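PDB 1H7E: 3-deoxy-manno-octulosonate cytidylyltransferase, which catalyses the transfer of CMP from CTP to 3-deoxy-manno-octulosonate, releasing diphosphate, and so probably activates this eight-carbon sugar for lipopolysaccharide synthesis. Local coordinates for residues D98-R103 / A235-E240; P118-A123 / G209-T214. One frame throughout, in Å; residues are numbered along the deposited sequence.

Interaction 1 of 2, residues D98-R103 / A235-E240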
loop_
_atom_site.group_PDB
_atom_site.type_symbol
_atom_site.label_atom_id
_atom_site.label_comp_id
_atom_site.label_asym_id
_atom_site.label_seq_id
_atom_site.Cartn_x
_atom_site.Cartn_y
_atom_site.Cartn_z
ATOM N N ASP A 98 -12.610 -19.423 14.724
ATOM C CA ASP A 98 -11.488 -20.119 15.368
ATOM C C ASP A 98 -10.600 -19.274 16.301
ATOM O O ASP A 98 -9.477 -19.670 16.635
ATOM C CB ASP A 98 -10.633 -20.881 14.328
ATOM C CG ASP A 98 -9.982 -19.960 13.286
ATOM O OD1 ASP A 98 -10.162 -18.724 13.342
ATOM O OD2 ASP A 98 -9.278 -20.484 12.399
ATOM N N GLU A 99 -11.101 -18.115 16.719
ATOM C CA GLU A 99 -10.363 -17.261 17.645
ATOM C C GLU A 99 -11.249 -17.091 18.883
ATOM O O GLU A 99 -11.928 -16.072 19.059
ATOM C CB GLU A 99 -10.037 -15.906 17.008
ATOM C CG GLU A 99 -9.022 -15.961 15.867
ATOM C CD GLU A 99 -8.812 -14.594 15.208
ATOM O OE1 GLU A 99 -8.504 -13.621 15.935
ATOM O OE2 GLU A 99 -8.966 -14.484 13.966
ATOM N N PRO A 100 -11.245 -18.098 19.772
ATOM C CA PRO A 100 -12.053 -18.079 21.003
ATOM C C PRO A 100 -11.680 -17.007 22.023
ATOM O O PRO A 100 -12.455 -16.705 22.925
ATOM C CB PRO A 100 -11.817 -19.479 21.575
ATOM C CG PRO A 100 -10.382 -19.742 21.202
ATOM C CD PRO A 100 -10.352 -19.275 19.750
ATOM N N MET A 101 -10.489 -16.438 21.890
ATOM C CA MET A 101 -10.038 -15.440 22.852
ATOM C C MET A 101 -10.276 -13.990 22.452
ATOM O O MET A 101 -9.704 -13.071 23.041
ATOM C CB MET A 101 -8.576 -15.682 23.226
ATOM C CG MET A 101 -8.375 -17.036 23.907
ATOM S SD MET A 101 -6.916 -17.088 24.930
ATOM C CE MET A 101 -7.356 -15.818 26.190
ATOM N N ILE A 102 -11.154 -13.803 21.469
ATOM C CA ILE A 102 -11.533 -12.490 20.972
ATOM C C ILE A 102 -12.011 -11.608 22.139
ATOM O O ILE A 102 -12.714 -12.082 23.028
ATOM C CB ILE A 102 -12.677 -12.645 19.903
ATOM C CG1 ILE A 102 -13.199 -11.287 19.453
ATOM C CG2 ILE A 102 -13.858 -13.436 20.461
ATOM C CD1 ILE A 102 -12.173 -10.473 18.735
ATOM N N ARG A 103 -11.565 -10.355 22.183
ATOM C CA ARG A 103 -11.998 -9.432 23.232
ATOM C C ARG A 103 -13.180 -8.602 22.746
ATOM O O ARG A 103 -13.062 -7.874 21.771
ATOM C CB ARG A 103 -10.884 -8.458 23.629
ATOM C CG ARG A 103 -9.715 -9.068 24.384
ATOM C CD ARG A 103 -8.747 -7.961 24.827
ATOM N NE ARG A 103 -8.146 -7.288 23.675
ATOM C CZ ARG A 103 -6.931 -7.548 23.192
ATOM N NH1 ARG A 103 -6.151 -8.466 23.762
ATOM N NH2 ARG A 103 -6.531 -6.939 22.088
ATOM N N ALA A 235 -5.013 -23.638 28.427
ATOM C CA ALA A 235 -4.401 -23.182 29.675
ATOM C C ALA A 235 -4.761 -21.718 29.968
ATOM O O ALA A 235 -5.104 -21.363 31.106
ATOM C CB ALA A 235 -2.878 -23.355 29.606
ATOM N N LEU A 236 -4.708 -20.890 28.921
ATOM C CA LEU A 236 -4.999 -19.457 29.003
ATOM C C LEU A 236 -6.467 -19.152 29.318
ATOM O O LEU A 236 -6.769 -18.219 30.073
ATOM C CB LEU A 236 -4.583 -18.781 27.688
ATOM C CG LEU A 236 -3.518 -17.671 27.679
ATOM C CD1 LEU A 236 -2.554 -17.789 28.863
ATOM C CD2 LEU A 236 -2.770 -17.716 26.352
ATOM N N MET A 237 -7.369 -19.948 28.740
ATOM C CA MET A 237 -8.807 -19.787 28.953
ATOM C C MET A 237 -9.191 -20.259 30.354
ATOM O O MET A 237 -10.109 -19.702 30.961
ATOM C CB MET A 237 -9.602 -20.578 27.909
ATOM C CG MET A 237 -11.017 -20.061 27.665
ATOM S SD MET A 237 -11.097 -18.972 26.227
ATOM C CE MET A 237 -11.222 -20.163 24.932
ATOM N N ALA A 238 -8.495 -21.294 30.845
ATOM C CA ALA A 238 -8.716 -21.869 32.182
ATOM C C ALA A 238 -8.167 -20.953 33.281
ATOM O O ALA A 238 -8.750 -20.843 34.362
ATOM C CB ALA A 238 -8.071 -23.248 32.283
ATOM N N GLN A 239 -7.027 -20.325 32.999
ATOM C CA GLN A 239 -6.386 -19.395 33.925
ATOM C C GLN A 239 -7.275 -18.148 34.049
ATOM O O GLN A 239 -7.287 -17.481 35.087
ATOM C CB GLN A 239 -4.988 -19.030 33.391
ATOM C CG GLN A 239 -4.132 -18.121 34.281
ATOM C CD GLN A 239 -4.313 -16.639 33.990
ATOM O OE1 GLN A 239 -4.316 -16.212 32.828
ATOM N NE2 GLN A 239 -4.455 -15.844 35.047
ATOM N N GLU A 240 -8.035 -17.868 32.986
ATOM C CA GLU A 240 -8.946 -16.725 32.928
ATOM C C GLU A 240 -10.231 -16.942 33.742
ATOM O O GLU A 240 -10.762 -15.988 34.322
ATOM C CB GLU A 240 -9.285 -16.394 31.473
ATOM C CG GLU A 240 -9.962 -15.045 31.289
ATOM C CD GLU A 240 -10.134 -14.660 29.828
ATOM O OE1 GLU A 240 -11.155 -14.019 29.503
ATOM O OE2 GLU A 240 -9.247 -14.987 29.003
#

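Interaction 2 of 2, residues P118-A123 / G209-T214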
loop_
_atom_site.group_PDB
_atom_site.type_symbol
_atom_site.label_atom_id
_atom_site.label_comp_id
_atom_site.label_asym_id
_atom_site.label_seq_id
_atom_site.Cartn_x
_atom_site.Cartn_y
_atom_site.Cartn_z
ATOM N N PRO A 118 -19.975 7.643 8.676
ATOM C CA PRO A 118 -21.001 7.065 7.798
ATOM C C PRO A 118 -20.524 6.751 6.379
ATOM O O PRO A 118 -21.112 5.911 5.698
ATOM C CB PRO A 118 -22.083 8.151 7.781
ATOM C CG PRO A 118 -21.889 8.856 9.111
ATOM C CD PRO A 118 -20.400 8.970 9.166
ATOM N N ALA A 119 -19.476 7.439 5.933
ATOM C CA ALA A 119 -18.918 7.237 4.596
ATOM C C ALA A 119 -17.908 6.098 4.507
ATOM O O ALA A 119 -17.480 5.765 3.409
ATOM C CB ALA A 119 -18.269 8.509 4.106
ATOM N N LEU A 120 -17.508 5.541 5.656
ATOM C CA LEU A 120 -16.530 4.452 5.715
ATOM C C LEU A 120 -17.146 3.135 5.254
ATOM O O LEU A 120 -18.077 2.630 5.874
ATOM C CB LEU A 120 -15.968 4.330 7.136
ATOM C CG LEU A 120 -14.891 3.260 7.335
ATOM C CD1 LEU A 120 -13.681 3.491 6.390
ATOM C CD2 LEU A 120 -14.461 3.272 8.808
ATOM N N PRO A 121 -16.602 2.534 4.183
ATOM C CA PRO A 121 -17.178 1.276 3.705
ATOM C C PRO A 121 -16.802 0.020 4.480
ATOM O O PRO A 121 -17.646 -0.856 4.693
ATOM C CB PRO A 121 -16.670 1.184 2.254
ATOM C CG PRO A 121 -16.005 2.542 1.977
ATOM C CD PRO A 121 -15.513 2.986 3.301
ATOM N N VAL A 122 -15.527 -0.079 4.867
ATOM C CA VAL A 122 -14.993 -1.262 5.539
ATOM C C VAL A 122 -13.990 -0.858 6.611
ATOM O O VAL A 122 -13.253 0.122 6.447
ATOM C CB VAL A 122 -14.229 -2.169 4.523
ATOM C CG1 VAL A 122 -13.753 -3.467 5.181
ATOM C CG2 VAL A 122 -15.089 -2.455 3.280
ATOM N N ALA A 123 -13.991 -1.599 7.714
ATOM C CA ALA A 123 -13.054 -1.359 8.811
ATOM C C ALA A 123 -12.501 -2.712 9.270
ATOM O O ALA A 123 -13.148 -3.748 9.108
ATOM C CB ALA A 123 -13.729 -0.628 9.960
ATOM N N GLY A 209 -10.663 0.408 -5.315
ATOM C CA GLY A 209 -10.674 1.727 -4.699
ATOM C C GLY A 209 -11.568 1.859 -3.476
ATOM O O GLY A 209 -11.953 2.968 -3.100
ATOM N N ILE A 210 -11.919 0.736 -2.858
ATOM C CA ILE A 210 -12.763 0.763 -1.670
ATOM C C ILE A 210 -11.838 0.917 -0.458
ATOM O O ILE A 210 -10.947 0.102 -0.226
ATOM C CB ILE A 210 -13.596 -0.522 -1.559
ATOM C CG1 ILE A 210 -14.616 -0.569 -2.702
ATOM C CG2 ILE A 210 -14.290 -0.595 -0.188
ATOM C CD1 ILE A 210 -15.140 -1.960 -2.986
ATOM N N ASN A 211 -12.056 1.981 0.298
ATOM C CA ASN A 211 -11.238 2.272 1.460
ATOM C C ASN A 211 -11.451 1.341 2.644
ATOM O O ASN A 211 -12.579 1.003 2.991
ATOM C CB ASN A 211 -11.462 3.716 1.911
ATOM C CG ASN A 211 -10.551 4.109 3.054
ATOM O OD1 ASN A 211 -9.334 3.961 2.959
ATOM N ND2 ASN A 211 -11.141 4.578 4.159
ATOM N N ILE A 212 -10.349 0.923 3.258
ATOM C CA ILE A 212 -10.419 0.055 4.418
ATOM C C ILE A 212 -9.677 0.767 5.549
ATOM O O ILE A 212 -8.469 1.007 5.437
ATOM C CB ILE A 212 -9.753 -1.305 4.155
ATOM C CG1 ILE A 212 -10.404 -2.024 2.971
ATOM C CG2 ILE A 212 -9.777 -2.161 5.431
ATOM C CD1 ILE A 212 -9.662 -3.328 2.597
ATOM N N ARG A 213 -10.407 1.189 6.584
ATOM C CA ARG A 213 -9.776 1.844 7.720
ATOM C C ARG A 213 -9.365 0.761 8.704
ATOM O O ARG A 213 -10.136 -0.142 9.004
ATOM C CB ARG A 213 -10.690 2.881 8.360
ATOM C CG ARG A 213 -9.993 3.663 9.478
ATOM C CD ARG A 213 -10.627 5.034 9.699
ATOM N NE ARG A 213 -10.540 5.861 8.495
ATOM C CZ ARG A 213 -11.485 6.694 8.073
ATOM N NH1 ARG A 213 -12.619 6.841 8.765
ATOM N NH2 ARG A 213 -11.315 7.343 6.922
ATOM N N THR A 214 -8.142 0.858 9.215
ATOM C CA THR A 214 -7.584 -0.162 10.095
ATOM C C THR A 214 -7.246 0.391 11.465
ATOM O O THR A 214 -6.216 1.056 11.603
ATOM C CB THR A 214 -6.287 -0.780 9.429
ATOM O OG1 THR A 214 -6.576 -1.154 8.080
ATOM C CG2 THR A 214 -5.844 -2.038 10.132
#

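Interaction 1 of 2, residues D98-R103 / A235-E240
Met-101 and Met-237 reach for each other through different torsions. In Met-101, CG stands anti to the carbonyl carbon (chi1 -62°), and the chain runs out toward the helix before bending at its last torsion. In Met-237, CG is anti to the backbone N, and bends at chi2 (97°) and chi3 carry the methyl back to Pro-100. The two thioether chains slide past each other in opposite directions. Met-101 CG lies 4.1 Å from Met-237 SD.

Beyond that overlap, each methionine end finds its own partner. Met-237 CE rests on the proline ring, 3.5 Å from Pro-100 CB and 3.8 Å from Pro-100 CG. The first of these is tighter than usual carbon-carbon contact. Met-101 SD sits 4.0 Å from Leu-236 CB, with the two side chains at about a right angle. Past the bend, Met-101 CE comes within 3.5 Å of Glu-240 OE2. The glutamate chain is extended beyond CG and runs alongside the methionine in the opposite sense.

Residues Glu-99 to Ile-102 form a type I turn, with Pro-100 and Met-101 at its two central positions. These two residues meet helix 227-243, which presents Leu-236, Met-237 and Glu-240. Ile-24 touches both Pro-100 and Met-237. Met-29 and His-32 of helix 29-38 also pack on the proline.

No hydrogen bond joins the two segments. The contact is held by dispersion between proline carbons, aliphatic carbons and the polarisable sulfurs. Glu-240 meets the methyl with OE2. OE1 of the same carboxylate forms a long, weak ion pair with Arg-36, which may partly offset its charge. Packing of thioether and proline groups, not directed polar bonds, thus joins the C-terminal helix to this turn.

Interaction 2 of 2, residues P118-A123 / G209-T214
Val-122 and Arg-213 share the hydrogen bond between these segments. Arg-213 N donates to Val-122 O over 3.0 Å, with an N-H...O angle of 161°. The donor is tilted 25° from the carbonyl plane. Two CA-H...O contacts flank it: Ile-212 CA to Val-122 O at 3.5 Å, and Ala-123 CA to Arg-213 O at 3.2 Å. Ala-123 pairs with Arg-213 in parallel. Val-122 N and Asn-211 O are buried here without a polar partner.

Among the apolar contacts, Val-122 and Ile-212 lie side by side on one sheet face. Earlier in its segment, Ile-210 places CG2 3.8 Å from Pro-121 CB and 4.0 Å from Val-122 CG2. On the side of Ala-123 and Arg-213, Leu-120 CD1 is 3.6 Å from Arg-213 CB. Arg-213 bends at chi3 (-61°), and the same Leu-120 methyl lies over the centre of one guanidinium face.

The charged end is held by salt bridges from NE to Asp-149 and from NH1 to Asp-117. Asp-149 also accepts a bond from Asn-211 ND2.

Strand 212-216 is one of the two outermost strands of the mixed sheet within the chain, beside strand 122-129. Ile-212 and Thr-214 also make backbone bonds to Ala-150 and Gln-148. Strand 169-179 bonds to the far side of 122-129. Leu-120 and Ala-123 pack against helix 104-116, while Ile-210 and Ile-212 meet helix 203-207.

In the fold
The two contacts lie on opposite sides of the chain's centre, with their own centres 29 Å apart. Their nearest atoms are about 12 Å apart, so they do not touch. Interaction 2 joins strand 212-216, at one end of the main sheet, to strand 122-129. Interaction 1 sets the C-terminal helix against a loop that follows strand 91-94 of that sheet. Helix 104-116 links the first segments: it starts just after Arg-103 and ends shortly before Pro-118. The second segments lie on successive elements, strand 212-216 and then helix 227-243. The enzyme is without substrates here, so neither contact can be measured against a bound ligand.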